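Local structure of hemin degrading factor (Pseudomonas aeruginosa, 4MF9) at residues 34-39 and 45-50. The protein binds heme and probably serves in heme trafficking and heme degradation. Sequence-based numbering, arbitrary orientation.
Sequences LRARDA and VSEGEL
E47 reaches from the first turn of helix 47-52 across to the first turn of helix 36-42, where its carboxylate lies against A36 and R37. Its CG is anti to the backbone N (chi1 -171°) and the chain stays extended beyond it, which carries the carboxylate over to the start of helix 36-42. Each oxygen lies against a CB in van der Waals contact: E47 OE2 is 3.6 Å from A36 CB, and E47 OE1 is 3.4 Å from R37 CB. A water links the two helices at this point. It accepts from R37 N at 3.2 Å and donates to E47 OE2.

The charged end of R37 does not pair with E47. It is turned away and forms a salt bridge with E86, while E47 OE2 forms one with K154.

One turn further along its helix, L50 sets a methyl against a backbone carbonyl oxygen, with L50 CD1 3.4 Å from A36 O. Its apolar contact is with A39, CD1 to A39 CB at 4.2 Å. Both A39 and L50 also touch W24 of helix 17-30, so the three helices share an apolar patch.

Helix 47-52 starts with a capping box. E49 N donates to S46 OG at 3.2 Å. S46 N donates to E49 OE1 from above the carboxylate plane, and S46 OG donates to its anti lone pair.

This is helix packing in the N-terminal part of the fold, away from the heme pocket. A buried carboxylate beside aliphatic carbon would probably be costly. The salt bridge to K154, with R37 nearby, probably favours the ionised form, and the water gives E47 OE2 a further donor.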
# COMPACT_ATOMS: atom_id res chain seq x y z
N LEU A 34 -16.77 9.00 10.44
CA LEU A 34 -15.57 8.41 10.99
C LEU A 34 -15.43 6.97 10.51
O LEU A 34 -16.38 6.18 10.61
CB LEU A 34 -15.62 8.47 12.52
CG LEU A 34 -14.37 8.94 13.27
CD1 LEU A 34 -13.94 10.31 12.79
CD2 LEU A 34 -14.64 8.97 14.76
N ARG A 35 -14.29 6.67 9.93
CA ARG A 35 -13.98 5.30 9.55
C ARG A 35 -13.30 4.53 10.69
O ARG A 35 -12.83 5.11 11.58
CB ARG A 35 -13.17 5.18 8.26
CG ARG A 35 -13.49 6.13 7.11
CD ARG A 35 -14.69 5.67 6.32
NE ARG A 35 -15.88 5.98 7.06
CZ ARG A 35 -17.05 5.42 6.82
NH1 ARG A 35 -17.13 4.56 5.85
NH2 ARG A 35 -18.12 5.72 7.52
N ALA A 36 -13.16 3.23 10.55
CA ALA A 36 -12.61 2.40 11.61
C ALA A 36 -11.25 2.88 12.05
O ALA A 36 -11.00 3.03 13.17
CB ALA A 36 -12.44 0.98 11.11
N ARG A 37 -10.40 3.18 11.11
CA ARG A 37 -9.10 3.66 11.44
C ARG A 37 -9.14 4.99 12.19
O ARG A 37 -8.45 5.15 13.13
CB ARG A 37 -8.27 3.73 10.17
CG ARG A 37 -7.22 4.77 10.09
CD ARG A 37 -6.88 5.03 8.64
NE ARG A 37 -5.48 4.78 8.45
CZ ARG A 37 -4.56 5.66 8.70
NH1 ARG A 37 -4.90 6.83 9.16
NH2 ARG A 37 -3.30 5.38 8.50
N ASP A 38 -9.96 5.92 11.76
CA ASP A 38 -10.11 7.17 12.48
C ASP A 38 -10.69 6.98 13.87
O ASP A 38 -10.14 7.48 14.82
CB ASP A 38 -11.05 8.08 11.73
CG ASP A 38 -10.62 8.35 10.31
OD1 ASP A 38 -9.75 9.14 10.11
OD2 ASP A 38 -11.17 7.78 9.43
N ALA A 39 -11.75 6.19 13.96
CA ALA A 39 -12.39 5.91 15.24
C ALA A 39 -11.43 5.27 16.23
O ALA A 39 -11.38 5.66 17.40
CB ALA A 39 -13.61 5.05 15.05
N VAL A 45 -7.04 3.28 20.55
CA VAL A 45 -6.60 1.91 20.30
C VAL A 45 -6.17 1.71 18.84
O VAL A 45 -6.37 2.59 18.00
CB VAL A 45 -7.70 0.87 20.63
CG1 VAL A 45 -8.08 0.91 22.10
CG2 VAL A 45 -8.92 1.07 19.74
N SER A 46 -5.58 0.56 18.55
CA SER A 46 -5.26 0.23 17.16
C SER A 46 -6.53 -0.24 16.44
O SER A 46 -7.49 -0.69 17.07
CB SER A 46 -4.20 -0.86 17.10
OG SER A 46 -4.72 -2.10 17.55
N GLU A 47 -6.53 -0.11 15.11
CA GLU A 47 -7.63 -0.61 14.30
C GLU A 47 -7.81 -2.11 14.49
O GLU A 47 -8.93 -2.61 14.49
CB GLU A 47 -7.41 -0.28 12.81
CG GLU A 47 -8.63 -0.58 11.92
CD GLU A 47 -8.44 -0.13 10.48
OE1 GLU A 47 -7.36 0.43 10.16
OE2 GLU A 47 -9.38 -0.32 9.67
N GLY A 48 -6.69 -2.82 14.66
CA GLY A 48 -6.73 -4.26 14.88
C GLY A 48 -7.52 -4.66 16.12
O GLY A 48 -8.30 -5.60 16.08
N GLU A 49 -7.30 -3.92 17.18
CA GLU A 49 -8.01 -4.10 18.42
C GLU A 49 -9.49 -3.82 18.25
O GLU A 49 -10.30 -4.55 18.70
CB GLU A 49 -7.46 -3.19 19.45
CG GLU A 49 -6.17 -3.65 20.04
CD GLU A 49 -5.52 -2.58 20.89
OE1 GLU A 49 -4.82 -1.70 20.35
OE2 GLU A 49 -5.78 -2.61 22.09
N LEU A 50 -9.78 -2.77 17.52
CA LEU A 50 -11.16 -2.35 17.24
C LEU A 50 -11.90 -3.46 16.49
O LEU A 50 -13.01 -3.85 16.87
CB LEU A 50 -11.19 -1.06 16.42
CG LEU A 50 -12.24 0.02 16.75
CD1 LEU A 50 -12.35 1.07 15.66
CD2 LEU A 50 -13.59 -0.59 17.00
O HOH W 1 -10.80 2.15 8.13